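Local coordinates for protein putative esterase (Uncultured bacterium, PDB 7C4D) that probably hydrolyses carboxylic ester bonds, as a marine bacterial esterase of the alpha/beta hydrolase fold, at residues Val118-Pro123 with Ala251-His256. Numbering follows the deposited sequence.
Sequences VADIAP and AGHWLH. With SO4 (sulfate ion), chain E; ACT (acetate ion), chain D.
D120 and H253 both hold CG anti to the backbone N (chi1 -154° and -179°), and these torsions bring carboxylate and imidazole together in what is probably the Ser-His-Asp triad of this alpha/beta hydrolase. D120 lies just past the end of strand 113-119, H253 on the loop before helix 255-258. H253 ND1 donates a slightly bent hydrogen bond to D120 OD2 at 2.7 Å. It meets the oxygen on its anti side, with the carboxylate and ring planes 53° apart. The same OD2 is hydrogen-bonded to S225 OG, while OD1 accepts a hydrogen bond from the backbone N-H of G222, so both carboxylate oxygens are anchored and the group has little freedom to turn. The H253 side chain also touches S96, the probable nucleophile on a GxSxG elbow, and Y227 stacks on the ring. Replacing H253 by an alanine would probably leave D120 OD2 without its imidazole donor and break the presumed relay to S96. Beside the polar pair, L255 CD2 packs against A119 CB at 4.1 Å and D120 CB at 4.2 Å, joining the start of helix 255-258 to the end of strand 113-119. Nearby, H256 NE2 donates to sulfate O4 at 2.8 Å. The other ring nitrogen of H253, NE2, makes a weak hydrogen bond of 3.5 Å to acetate O.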
ATOM      1  N   VAL A 118       6.910  -4.799   6.185  1.00 33.49           N
ATOM      2  CA  VAL A 118       6.360  -5.066   4.860  1.00 38.01           C
ATOM      3  C   VAL A 118       5.199  -6.062   4.955  1.00 40.12           C
ATOM      4  O   VAL A 118       5.429  -7.225   5.301  1.00 40.41           O
ATOM      5  CB  VAL A 118       7.454  -5.568   3.891  1.00 39.65           C
ATOM      6  CG1 VAL A 118       6.850  -6.074   2.592  1.00 35.29           C
ATOM      7  CG2 VAL A 118       8.504  -4.507   3.642  1.00 34.77           C
ATOM      8  N   ALA A 119       3.974  -5.594   4.614  1.00 37.27           N
ATOM      9  CA  ALA A 119       2.742  -6.387   4.749  1.00 40.61           C
ATOM     10  C   ALA A 119       2.343  -7.048   3.424  1.00 47.29           C
ATOM     11  O   ALA A 119       1.945  -6.373   2.457  1.00 41.43           O
ATOM     12  CB  ALA A 119       1.609  -5.537   5.287  1.00 41.79           C
ATOM     13  N   ASP A 120       2.514  -8.374   3.395  1.00 41.84           N
ATOM     14  CA  ASP A 120       2.002  -9.281   2.370  1.00 46.13           C
ATOM     15  C   ASP A 120       2.407  -8.915   0.924  1.00 48.78           C
ATOM     16  O   ASP A 120       1.554  -8.843   0.047  1.00 48.48           O
ATOM     17  CB  ASP A 120       0.511  -9.563   2.554  1.00 44.23           C
ATOM     18  CG  ASP A 120       0.078 -10.911   1.969  1.00 57.73           C
ATOM     19  OD1 ASP A 120       0.628 -11.969   2.380  1.00 56.75           O
ATOM     20  OD2 ASP A 120      -0.802 -10.905   1.096  1.00 59.42           O
ATOM     21  N   ILE A 121       3.712  -8.740   0.669  1.00 43.04           N
ATOM     22  CA  ILE A 121       4.259  -8.623  -0.664  1.00 44.01           C
ATOM     23  C   ILE A 121       5.750  -8.959  -0.614  1.00 51.82           C
ATOM     24  O   ILE A 121       6.416  -8.740   0.403  1.00 45.35           O
ATOM     25  CB  ILE A 121       3.995  -7.216  -1.242  1.00 48.72           C
ATOM     26  CG1 ILE A 121       4.170  -7.216  -2.764  1.00 47.43           C
ATOM     27  CG2 ILE A 121       4.839  -6.185  -0.530  1.00 39.13           C
ATOM     28  CD1 ILE A 121       3.987  -5.893  -3.455  1.00 53.45           C
ATOM     29  N   ALA A 122       6.278  -9.505  -1.717  1.00 49.27           N
ATOM     30  CA  ALA A 122       7.678  -9.913  -1.734  1.00 51.01           C
ATOM     31  C   ALA A 122       8.472  -8.909  -2.565  1.00 49.72           C
ATOM     32  O   ALA A 122       7.898  -8.179  -3.356  1.00 53.77           O
ATOM     33  CB  ALA A 122       7.808 -11.334  -2.253  1.00 49.91           C
ATOM     34  N   PRO A 123       9.807  -8.817  -2.453  1.00 48.84           N
ATOM     35  CA  PRO A 123      10.531  -7.860  -3.266  1.00 51.36           C
ATOM     36  C   PRO A 123      10.533  -8.163  -4.770  1.00 52.28           C
ATOM     37  O   PRO A 123      10.787  -7.266  -5.568  1.00 54.59           O
ATOM     38  CB  PRO A 123      11.956  -7.854  -2.696  1.00 50.84           C
ATOM     39  CG  PRO A 123      11.952  -8.784  -1.509  1.00 54.15           C
ATOM     40  CD  PRO A 123      10.683  -9.599  -1.576  1.00 50.41           C
ATOM     41  N   ALA A 251      -5.701 -14.954   7.684  1.00 67.18           N
ATOM     42  CA  ALA A 251      -5.840 -13.706   6.956  1.00 59.69           C
ATOM     43  C   ALA A 251      -5.293 -13.845   5.542  1.00 54.06           C
ATOM     44  O   ALA A 251      -4.380 -14.637   5.300  1.00 58.75           O
ATOM     45  CB  ALA A 251      -5.216 -12.575   7.722  1.00 70.27           C
ATOM     46  N   GLY A 252      -5.930 -13.111   4.614  1.00 54.60           N
ATOM     47  CA  GLY A 252      -5.540 -13.081   3.210  1.00 53.64           C
ATOM     48  C   GLY A 252      -4.586 -11.924   2.927  1.00 61.32           C
ATOM     49  O   GLY A 252      -3.683 -11.629   3.712  1.00 68.11           O
ATOM     50  N   HIS A 253      -4.840 -11.231   1.821  1.00 66.09           N
ATOM     51  CA  HIS A 253      -3.967 -10.167   1.368  1.00 61.93           C
ATOM     52  C   HIS A 253      -4.197  -8.861   2.142  1.00 65.86           C
ATOM     53  O   HIS A 253      -3.262  -8.079   2.304  1.00 60.65           O
ATOM     54  CB  HIS A 253      -4.029 -10.069  -0.155  1.00 57.42           C
ATOM     55  CG  HIS A 253      -3.136  -9.004  -0.703  1.00 62.77           C
ATOM     56  ND1 HIS A 253      -1.757  -9.082  -0.635  1.00 58.53           N
ATOM     57  CD2 HIS A 253      -3.419  -7.822  -1.299  1.00 59.26           C
ATOM     58  CE1 HIS A 253      -1.228  -8.004  -1.183  1.00 58.63           C
ATOM     59  NE2 HIS A 253      -2.223  -7.220  -1.604  1.00 58.26           N
ATOM     60  N   TRP A 254      -5.429  -8.617   2.611  1.00 65.22           N
ATOM     61  CA  TRP A 254      -5.757  -7.440   3.406  1.00 59.15           C
ATOM     62  C   TRP A 254      -5.777  -7.834   4.875  1.00 60.19           C
ATOM     63  O   TRP A 254      -6.789  -7.743   5.547  1.00 58.97           O
ATOM     64  CB  TRP A 254      -7.071  -6.791   2.935  1.00 64.93           C
ATOM     65  CG  TRP A 254      -6.924  -6.046   1.645  1.00 62.41           C
ATOM     66  CD1 TRP A 254      -6.716  -4.706   1.502  1.00 68.07           C
ATOM     67  CD2 TRP A 254      -6.916  -6.588   0.315  1.00 64.49           C
ATOM     68  NE1 TRP A 254      -6.603  -4.374   0.182  1.00 60.09           N
ATOM     69  CE2 TRP A 254      -6.710  -5.505  -0.575  1.00 72.61           C
ATOM     70  CE3 TRP A 254      -7.071  -7.869  -0.227  1.00 64.39           C
ATOM     71  CZ2 TRP A 254      -6.637  -5.671  -1.964  1.00 69.89           C
ATOM     72  CZ3 TRP A 254      -7.013  -8.032  -1.597  1.00 63.40           C
ATOM     73  CH2 TRP A 254      -6.802  -6.947  -2.455  1.00 73.09           C
ATOM     74  N   LEU A 255      -4.625  -8.307   5.355  1.00 67.11           N
ATOM     75  CA  LEU A 255      -4.522  -8.916   6.672  1.00 62.68           C
ATOM     76  C   LEU A 255      -4.777  -7.909   7.803  1.00 63.61           C
ATOM     77  O   LEU A 255      -5.193  -8.279   8.902  1.00 64.71           O
ATOM     78  CB  LEU A 255      -3.180  -9.661   6.786  1.00 62.82           C
ATOM     79  CG  LEU A 255      -1.898  -8.828   6.840  1.00 62.90           C
ATOM     80  CD1 LEU A 255      -0.702  -9.757   6.937  1.00 67.98           C
ATOM     81  CD2 LEU A 255      -1.742  -7.895   5.637  1.00 62.13           C
ATOM     82  N   HIS A 256      -4.575  -6.619   7.540  1.00 59.30           N
ATOM     83  CA  HIS A 256      -4.748  -5.636   8.603  1.00 64.19           C
ATOM     84  C   HIS A 256      -6.213  -5.243   8.783  1.00 57.11           C
ATOM     85  O   HIS A 256      -6.582  -4.674   9.805  1.00 58.62           O
ATOM     86  CB  HIS A 256      -4.004  -4.357   8.249  1.00 56.16           C
ATOM     87  CG  HIS A 256      -4.423  -3.828   6.921  1.00 57.79           C
ATOM     88  ND1 HIS A 256      -4.157  -4.509   5.724  1.00 57.16           N
ATOM     89  CD2 HIS A 256      -5.091  -2.707   6.588  1.00 53.51           C
ATOM     90  CE1 HIS A 256      -4.617  -3.798   4.716  1.00 55.22           C
ATOM     91  NE2 HIS A 256      -5.170  -2.681   5.214  1.00 53.26           N
TER
HETATM   92  S   SO4 E 404      -4.992  -0.605   1.892  1.00 62.81           S
HETATM   93  O1  SO4 E 404      -5.538   0.721   1.785  1.00 53.70           O
HETATM   94  O2  SO4 E 404      -4.964  -1.194   0.570  1.00 68.61           O
HETATM   95  O3  SO4 E 404      -3.635  -0.554   2.399  1.00 56.42           O
HETATM   96  O4  SO4 E 404      -5.802  -1.404   2.765  1.00 68.66           O
HETATM   97  C   ACT D 403      -1.481  -3.876  -4.380  1.00 64.34           C
HETATM   98  O   ACT D 403      -2.374  -4.612  -3.897  1.00 56.26           O
HETATM   99  OXT ACT D 403      -1.038  -2.869  -3.793  1.00 56.54           O
HETATM  100  CH3 ACT D 403      -0.858  -4.205  -5.758  1.00 67.92           C